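PDB 3LHO: putative hydrolase from Shewanella frigidimarina, which is probably an iron-dependent dioxygenase of the 2-oxoadipate dioxygenase/decarboxylase family, crystallised here with nickel in its metal site. Local coordinates for residues 82-87 / 94-99; 4-9 / 64-69. One frame throughout, in Å; residues are numbered along the deposited sequence. Where two conformers were deposited one is given.

Interaction 1 (82-87 / 94-99)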
ATOM      1  N   LYS A  82      -5.002   5.685  -9.136  1.00 15.28           N
ATOM      2  CA  LYS A  82      -6.124   6.560  -8.759  1.00 16.43           C
ATOM      3  C   LYS A  82      -6.218   6.514  -7.230  1.00 18.02           C
ATOM      4  O   LYS A  82      -5.757   5.512  -6.595  1.00 15.90           O
ATOM      5  CB  LYS A  82      -7.457   6.047  -9.332  1.00 15.71           C
ATOM      6  CG  LYS A  82      -7.570   5.844 -10.871  1.00 14.40           C
ATOM      7  CD  LYS A  82      -8.895   5.108 -11.284  1.00 16.68           C
ATOM      8  CE  LYS A  82     -10.127   5.954 -11.167  1.00 15.48           C
ATOM      9  NZ  LYS A  82     -10.144   7.187 -12.053  1.00 18.26           N
ATOM     10  N   HIS A  83      -6.801   7.571  -6.658  1.00 17.01           N
ATOM     11  CA  HIS A  83      -7.188   7.538  -5.268  1.00 16.44           C
ATOM     12  C   HIS A  83      -8.678   7.781  -5.132  1.00 16.33           C
ATOM     13  O   HIS A  83      -9.304   8.405  -5.999  1.00 13.41           O
ATOM     14  CB  HIS A  83      -6.297   8.461  -4.386  1.00 17.81           C
ATOM     15  CG  HIS A  83      -6.887   9.795  -4.077  1.00 18.34           C
ATOM     16  ND1 HIS A  83      -6.598  10.935  -4.808  1.00 14.63           N
ATOM     17  CD2 HIS A  83      -7.719  10.181  -3.080  1.00 15.42           C
ATOM     18  CE1 HIS A  83      -7.265  11.958  -4.279  1.00 18.76           C
ATOM     19  NE2 HIS A  83      -7.949  11.524  -3.222  1.00 21.75           N
ATOM     20  N   PHE A  84      -9.222   7.191  -4.047  1.00 14.33           N
ATOM     21  CA  PHE A  84     -10.634   7.197  -3.705  1.00 14.98           C
ATOM     22  C   PHE A  84     -10.822   7.752  -2.293  1.00 14.45           C
ATOM     23  O   PHE A  84     -10.000   7.494  -1.403  1.00 14.96           O
ATOM     24  CB  PHE A  84     -11.233   5.771  -3.805  1.00 17.73           C
ATOM     25  CG  PHE A  84     -11.013   5.123  -5.142  1.00 16.82           C
ATOM     26  CD1 PHE A  84      -9.767   4.549  -5.448  1.00 16.98           C
ATOM     27  CD2 PHE A  84     -12.003   5.123  -6.101  1.00 16.31           C
ATOM     28  CE1 PHE A  84      -9.528   3.998  -6.684  1.00 16.83           C
ATOM     29  CE2 PHE A  84     -11.785   4.557  -7.366  1.00 15.69           C
ATOM     30  CZ  PHE A  84     -10.534   3.982  -7.652  1.00 13.76           C
ATOM     31  N   GLU A  85     -11.923   8.494  -2.114  1.00 16.70           N
ATOM     32  CA  GLU A  85     -12.294   9.132  -0.860  1.00 16.16           C
ATOM     33  C   GLU A  85     -13.700   8.713  -0.411  1.00 17.71           C
ATOM     34  O   GLU A  85     -14.590   8.482  -1.257  1.00 16.66           O
ATOM     35  CB  GLU A  85     -12.274  10.645  -1.023  1.00 18.47           C
ATOM     36  CG  GLU A  85     -10.863  11.181  -1.244  1.00 17.13           C
ATOM     37  CD  GLU A  85     -10.811  12.676  -1.486  1.00 25.52           C
ATOM     38  OE1 GLU A  85     -11.852  13.361  -1.318  1.00 26.21           O
ATOM     39  OE2 GLU A  85      -9.711  13.152  -1.868  1.00 25.23           O
ATOM     40  N   HIS A  86     -13.853   8.562   0.909  1.00 17.83           N
ATOM     41  CA  HIS A  86     -15.109   8.143   1.536  1.00 19.14           C
ATOM     42  C   HIS A  86     -15.763   9.404   2.168  1.00 20.48           C
ATOM     43  O   HIS A  86     -15.044  10.355   2.544  1.00 19.46           O
ATOM     44  CB  HIS A  86     -14.829   7.070   2.581  1.00 20.09           C
ATOM     45  CG  HIS A  86     -16.047   6.405   3.123  1.00 18.00           C
ATOM     46  ND1 HIS A  86     -16.784   6.935   4.158  1.00 17.98           N
ATOM     47  CD2 HIS A  86     -16.657   5.242   2.780  1.00 29.60           C
ATOM     48  CE1 HIS A  86     -17.795   6.124   4.440  1.00 24.58           C
ATOM     49  NE2 HIS A  86     -17.742   5.087   3.616  1.00 24.57           N
ATOM     50  N   PRO A  87     -17.110   9.446   2.219  1.00 20.31           N
ATOM     51  CA  PRO A  87     -17.769  10.643   2.818  1.00 18.90           C
ATOM     52  C   PRO A  87     -17.433  10.881   4.305  1.00 19.37           C
ATOM     53  O   PRO A  87     -17.507  12.019   4.784  1.00 18.03           O
ATOM     54  CB  PRO A  87     -19.271  10.377   2.624  1.00 22.30           C
ATOM     55  CG  PRO A  87     -19.403   8.970   2.081  1.00 25.25           C
ATOM     56  CD  PRO A  87     -18.074   8.581   1.494  1.00 19.01           C
ATOM     57  N   VAL A  94      -7.899   5.690  -0.249  1.00 16.39           N
ATOM     58  CA  VAL A  94      -7.491   4.454  -0.866  1.00 15.16           C
ATOM     59  C   VAL A  94      -6.753   4.755  -2.176  1.00 18.85           C
ATOM     60  O   VAL A  94      -7.286   5.339  -3.107  1.00 18.15           O
ATOM     61  CB  VAL A  94      -8.700   3.504  -1.077  1.00 16.80           C
ATOM     62  CG1 VAL A  94      -8.256   2.257  -1.891  1.00 12.24           C
ATOM     63  CG2 VAL A  94      -9.316   3.159   0.284  1.00 17.36           C
ATOM     64  N   PHE A  95      -5.486   4.396  -2.184  1.00 17.28           N
ATOM     65  CA  PHE A  95      -4.623   4.606  -3.310  1.00 19.81           C
ATOM     66  C   PHE A  95      -4.401   3.241  -3.980  1.00 19.15           C
ATOM     67  O   PHE A  95      -3.939   2.282  -3.311  1.00 15.46           O
ATOM     68  CB  PHE A  95      -3.303   5.153  -2.816  1.00 19.37           C
ATOM     69  CG  PHE A  95      -2.370   5.544  -3.914  1.00 23.84           C
ATOM     70  CD1 PHE A  95      -2.501   6.766  -4.570  1.00 26.70           C
ATOM     71  CD2 PHE A  95      -1.344   4.657  -4.297  1.00 34.68           C
ATOM     72  CE1 PHE A  95      -1.615   7.128  -5.622  1.00 21.50           C
ATOM     73  CE2 PHE A  95      -0.460   4.982  -5.314  1.00 19.26           C
ATOM     74  CZ  PHE A  95      -0.590   6.240  -5.993  1.00 22.42           C
ATOM     75  N   ILE A  96      -4.751   3.156  -5.266  1.00 16.49           N
ATOM     76  CA  ILE A  96      -4.641   1.891  -6.023  1.00 17.55           C
ATOM     77  C   ILE A  96      -3.853   2.154  -7.286  1.00 18.80           C
ATOM     78  O   ILE A  96      -4.174   3.040  -8.093  1.00 18.58           O
ATOM     79  CB  ILE A  96      -5.992   1.197  -6.324  1.00 15.96           C
ATOM     80  CG1 ILE A  96      -6.909   1.106  -5.107  1.00 16.03           C
ATOM     81  CG2 ILE A  96      -5.728  -0.209  -6.964  1.00 12.56           C
ATOM     82  CD1 ILE A  96      -8.332   0.482  -5.446  1.00 13.20           C
ATOM     83  N   SER A  97      -2.739   1.431  -7.439  1.00 18.68           N
ATOM     84  CA  SER A  97      -1.940   1.578  -8.657  1.00 16.22           C
ATOM     85  C   SER A  97      -1.916   0.254  -9.436  1.00 17.67           C
ATOM     86  O   SER A  97      -2.302  -0.804  -8.906  1.00 13.72           O
ATOM     87  CB  SER A  97      -0.534   2.051  -8.316  1.00 16.42           C
ATOM     88  OG  SER A  97       0.209   1.077  -7.590  1.00 15.56           O
ATOM     89  N   GLU A  98      -1.571   0.328 -10.714  1.00 18.26           N
ATOM     90  CA  GLU A  98      -1.391  -0.873 -11.527  1.00 18.65           C
ATOM     91  C   GLU A  98      -0.185  -0.693 -12.429  1.00 16.89           C
ATOM     92  O   GLU A  98      -0.026   0.343 -13.018  1.00 15.44           O
ATOM     93  CB  GLU A  98      -2.616  -1.224 -12.388  1.00 17.25           C
ATOM     94  CG  GLU A  98      -2.960  -0.270 -13.457  1.00 20.19           C
ATOM     95  CD  GLU A  98      -4.213  -0.669 -14.236  1.00 24.44           C
ATOM     96  OE1 GLU A  98      -4.965  -1.635 -13.891  1.00 18.31           O
ATOM     97  OE2 GLU A  98      -4.478   0.039 -15.178  1.00 18.20           O
ATOM     98  N   LEU A  99       0.616  -1.741 -12.528  1.00 17.67           N
ATOM     99  CA  LEU A  99       1.773  -1.731 -13.401  1.00 16.41           C
ATOM    100  C   LEU A  99       1.335  -1.917 -14.850  1.00 14.31           C
ATOM    101  O   LEU A  99       0.491  -2.743 -15.167  1.00 13.84           O
ATOM    102  CB  LEU A  99       2.734  -2.868 -12.988  1.00 15.04           C
ATOM    103  CG  LEU A  99       4.143  -2.903 -13.631  1.00 23.30           C
ATOM    104  CD1 LEU A  99       5.040  -1.820 -13.069  1.00 13.86           C
ATOM    105  CD2 LEU A  99       4.764  -4.282 -13.379  1.00 30.68           C
TER
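Phe84 and Val94 form an antiparallel hydrogen-bonded pair across a beta hairpin, and the Phe84 side chain traces the contact well. Its CB lies 4.4 Å from Val94 CB. CG stands anti to the carbonyl carbon (chi1 -55°), which carries the ring back along the strand toward Ile96. CD1 then passes 3.5 Å from Val94 O, which sits at the ring edge near its plane, and CE1 reaches Ile96 CD1 at 3.9 Å. Val94 O also takes the Phe84 N-H, at 2.8 Å from N, and has His83 CA 3.1 Å away in a CA-H...O contact. Phe84 O is met in return by Val94 N. At the next hydrogen-bonded pair, two residues along, Lys82 and Ile96 exchange two more backbone bonds; that from Ile96 N to Lys82 O is straight, 2.9 Å with 180° at the hydrogen. On the other face of the sheet His83 and Phe95 form the non-hydrogen-bonded pair. The His83 ring gives its NE2 proton to Glu85 OE2, 2.8 Å off and in the ring plane, while ND1 bonds the Tyr72 hydroxyl, so both nitrogens are engaged and the ring's rotation is fixed. Strand 67-74 flanks the hairpin beside 79-85, and strand 39-47 beside 93-99. Helix 54-62 covers the face of Phe84, Val94 and Ile96, whereas Phe251 meets the rings of His83 and Phe95, the latter near the nickel.

Interaction 2 (4-9 / 64-69). With SO4 (sulfate ion), chain E.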
ATOM      1  N   THR A   4     -19.735  -5.375   3.168  1.00 28.76           N
ATOM      2  CA  THR A   4     -20.759  -4.320   3.166  1.00 31.34           C
ATOM      3  C   THR A   4     -20.428  -3.176   4.165  1.00 32.55           C
ATOM      4  O   THR A   4     -21.008  -2.091   4.102  1.00 34.13           O
ATOM      5  CB  THR A   4     -22.127  -4.912   3.489  1.00 31.52           C
ATOM      6  OG1 THR A   4     -22.064  -5.573   4.760  1.00 35.04           O
ATOM      7  CG2 THR A   4     -22.550  -5.946   2.404  1.00 29.17           C
ATOM      8  N   ASP A   5     -19.483  -3.416   5.061  1.00 29.71           N
ATOM      9  CA  ASP A   5     -19.101  -2.431   6.069  1.00 27.84           C
ATOM     10  C   ASP A   5     -17.612  -2.058   5.957  1.00 24.09           C
ATOM     11  O   ASP A   5     -16.730  -2.924   5.976  1.00 19.27           O
ATOM     12  CB  ASP A   5     -19.401  -2.983   7.450  1.00 30.00           C
ATOM     13  CG  ASP A   5     -19.102  -1.988   8.542  1.00 31.33           C
ATOM     14  OD1 ASP A   5     -17.928  -1.869   8.875  1.00 23.45           O
ATOM     15  OD2 ASP A   5     -20.031  -1.334   9.059  1.00 46.18           O
ATOM     16  N   VAL A   6     -17.380  -0.748   5.824  1.00 22.01           N
ATOM     17  CA  VAL A   6     -16.067  -0.149   5.610  1.00 21.73           C
ATOM     18  C   VAL A   6     -15.149  -0.445   6.782  1.00 21.70           C
ATOM     19  O   VAL A   6     -14.006  -0.819   6.568  1.00 17.91           O
ATOM     20  CB  VAL A   6     -16.182   1.352   5.318  1.00 19.61           C
ATOM     21  CG1 VAL A   6     -16.819   2.116   6.483  1.00 26.06           C
ATOM     22  CG2 VAL A   6     -14.823   1.935   4.925  1.00 19.38           C
ATOM     23  N   ASN A   7     -15.679  -0.408   8.012  1.00 20.73           N
ATOM     24  CA  ASN A   7     -14.837  -0.711   9.159  1.00 22.62           C
ATOM     25  C   ASN A   7     -14.376  -2.144   9.147  1.00 22.88           C
ATOM     26  O   ASN A   7     -13.223  -2.398   9.407  1.00 23.87           O
ATOM     27  CB  ASN A   7     -15.511  -0.335  10.481  1.00 22.90           C
ATOM     28  CG  ASN A   7     -15.670   1.142  10.617  1.00 24.64           C
ATOM     29  OD1 ASN A   7     -14.728   1.906  10.402  1.00 23.55           O
ATOM     30  ND2 ASN A   7     -16.883   1.576  10.924  1.00 31.91           N
ATOM     31  N   ALA A   8     -15.274  -3.076   8.822  1.00 22.40           N
ATOM     32  CA  ALA A   8     -14.925  -4.479   8.730  1.00 21.51           C
ATOM     33  C   ALA A   8     -13.851  -4.752   7.670  1.00 19.93           C
ATOM     34  O   ALA A   8     -12.976  -5.580   7.884  1.00 18.31           O
ATOM     35  CB  ALA A   8     -16.178  -5.322   8.448  1.00 20.38           C
ATOM     36  N   LEU A   9     -13.914  -4.053   6.525  1.00 21.70           N
ATOM     37  CA  LEU A   9     -12.929  -4.242   5.455  1.00 20.06           C
ATOM     38  C   LEU A   9     -11.527  -3.839   5.890  1.00 19.56           C
ATOM     39  O   LEU A   9     -10.582  -4.613   5.757  1.00 16.92           O
ATOM     40  CB  LEU A   9     -13.335  -3.478   4.177  1.00 15.72           C
ATOM     41  CG  LEU A   9     -12.388  -3.487   2.977  1.00 19.90           C
ATOM     42  CD1 LEU A   9     -11.984  -4.926   2.590  1.00 24.57           C
ATOM     43  CD2 LEU A   9     -13.022  -2.784   1.807  1.00 17.53           C
ATOM     44  N   ILE A  64     -18.956   0.333  -1.338  1.00 20.94           N
ATOM     45  CA  ILE A  64     -19.312   0.709   0.027  1.00 20.22           C
ATOM     46  C   ILE A  64     -19.098   2.220   0.270  1.00 20.92           C
ATOM     47  O   ILE A  64     -18.819   2.654   1.405  1.00 21.59           O
ATOM     48  CB  ILE A  64     -18.524  -0.112   1.067  1.00 21.26           C
ATOM     49  CG1 ILE A  64     -16.990   0.005   0.851  1.00 21.84           C
ATOM     50  CG2 ILE A  64     -18.950  -1.596   1.016  1.00 25.91           C
ATOM     51  CD1 ILE A  64     -16.192  -0.648   1.911  1.00 23.77           C
ATOM     52  N   GLY A  65     -19.149   3.005  -0.801  1.00 20.15           N
ATOM     53  CA  GLY A  65     -19.186   4.456  -0.681  1.00 19.29           C
ATOM     54  C   GLY A  65     -18.006   5.288  -1.109  1.00 20.40           C
ATOM     55  O   GLY A  65     -18.119   6.499  -1.131  1.00 18.17           O
ATOM     56  N   TYR A  66     -16.877   4.663  -1.464  1.00 17.63           N
ATOM     57  CA  TYR A  66     -15.748   5.438  -1.961  1.00 15.19           C
ATOM     58  C   TYR A  66     -16.038   6.033  -3.307  1.00 15.46           C
ATOM     59  O   TYR A  66     -16.720   5.450  -4.149  1.00 16.01           O
ATOM     60  CB  TYR A  66     -14.451   4.579  -1.997  1.00 14.91           C
ATOM     61  CG  TYR A  66     -13.771   4.463  -0.657  1.00 15.04           C
ATOM     62  CD1 TYR A  66     -14.189   3.534   0.320  1.00 13.58           C
ATOM     63  CD2 TYR A  66     -12.730   5.320  -0.325  1.00 17.93           C
ATOM     64  CE1 TYR A  66     -13.529   3.481   1.601  1.00 16.21           C
ATOM     65  CE2 TYR A  66     -12.081   5.259   0.913  1.00 11.83           C
ATOM     66  CZ  TYR A  66     -12.492   4.364   1.885  1.00 14.63           C
ATOM     67  OH  TYR A  66     -11.804   4.401   3.099  1.00 14.01           O
ATOM     68  N   VAL A  67     -15.468   7.194  -3.545  1.00 16.85           N
ATOM     69  CA  VAL A  67     -15.677   7.935  -4.767  0.50 17.69           C
ATOM     70  C   VAL A  67     -14.320   8.203  -5.409  1.00 18.05           C
ATOM     71  O   VAL A  67     -13.383   8.579  -4.716  1.00 17.41           O
ATOM     72  CB  VAL A  67     -16.371   9.272  -4.475  0.50 19.27           C
ATOM     73  CG1 VAL A  67     -16.509  10.110  -5.764  0.50 13.73           C
ATOM     74  CG2 VAL A  67     -17.746   9.025  -3.788  0.50 20.65           C
ATOM     75  N   ASP A  68     -14.248   7.995  -6.714  1.00 18.12           N
ATOM     76  CA  ASP A  68     -13.098   8.312  -7.526  1.00 19.28           C
ATOM     77  C   ASP A  68     -12.731   9.781  -7.356  1.00 18.45           C
ATOM     78  O   ASP A  68     -13.551  10.633  -7.617  1.00 19.96           O
ATOM     79  CB  ASP A  68     -13.471   7.988  -8.982  1.00 22.10           C
ATOM     80  CG  ASP A  68     -12.333   8.167  -9.926  1.00 28.12           C
ATOM     81  OD1 ASP A  68     -11.215   8.588  -9.492  1.00 33.48           O
ATOM     82  OD2 ASP A  68     -12.561   7.863 -11.111  1.00 26.03           O
ATOM     83  N   SER A  69     -11.510  10.069  -6.910  1.00 16.27           N
ATOM     84  CA  SER A  69     -11.111  11.400  -6.478  1.00 18.61           C
ATOM     85  C   SER A  69      -9.789  11.898  -7.065  1.00 20.64           C
ATOM     86  O   SER A  69      -9.394  13.007  -6.761  1.00 22.29           O
ATOM     87  CB  SER A  69     -11.026  11.468  -4.940  1.00 20.10           C
ATOM     88  OG  SER A  69     -12.298  11.211  -4.339  1.00 23.06           O
TER
HETATM   89  S   SO4 E 270     -18.990  -6.995   6.307  0.50 43.47           S
HETATM   90  O1  SO4 E 270     -19.507  -6.710   7.645  0.50 41.90           O
HETATM   91  O2  SO4 E 270     -18.638  -5.747   5.653  0.50 36.01           O
HETATM   92  O3  SO4 E 270     -17.794  -7.836   6.423  0.50 35.87           O
HETATM   93  O4  SO4 E 270     -20.010  -7.647   5.487  0.50 43.51           O
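The first turn of helix 6-20, with Asp5 as its N-cap, rests on the loop that leads from helix 54-62 into edge strand 67-74. Ile64 carries most of the contact. Its CG1 is held between the backbone N and the carbonyl carbon (chi1 56°), and the extended chain beyond it brings CD1 to 3.7 Å from Val6 CA and 3.8 Å from Leu9 CD2. The other branch, CG2, lies 3.7 Å from Thr4 O. Val6 spans both partners: CB faces Ile64 CD1, while CG2 comes to the edge of the Tyr66 ring, 3.9 Å from CE1, the two side chains crossing at about a right angle. Tyr66 OH bonds Pro92 O. With an alanine at Ile64 the CD1 and CG2 contacts go, which is likely to leave a gap beside Val6 and Leu9 and the first helical turn less firmly seated. Asp5 directs its CB away from 64-69, and its OD1 caps the helix by accepting from Ala8 N at 2.9 Å through its anti lone pair. A sulfate, probably from the crystallisation liquor, accepts from Asp5 N at O2 and from Thr4 OG1 at O4, 3.0 Å away; His3 ND1 also binds it. No hydrogen bond joins the two segments, so their union rests on van der Waals fit, while the sulfate sits just ahead of the helix, where the helix dipole would be expected to favour negative charge.

Overall arrangement
From the N terminus, the chain enters helix 6-20 and runs through helix 22-32, strand 39-47 and helix 54-62 before interaction 2 closes this long loop by bringing 64-69 against 4-9. Strand 67-74 follows, then 79-85, and interaction 1 closes the short hairpin with 93-99. The two closures are in series, neither nested nor crossed, and their centres are 11 Å apart. They also touch directly: Lys82 NZ, which also has Asp71 as a salt-bridge partner, forms a salt bridge with Asp68 OD2 (2.7 Å), and the backbones of Val67 and Glu85 pair as neighbouring strands. Interaction 2 therefore ties the N-terminal helix to the edge of the sheet that interaction 1 continues toward the metal site.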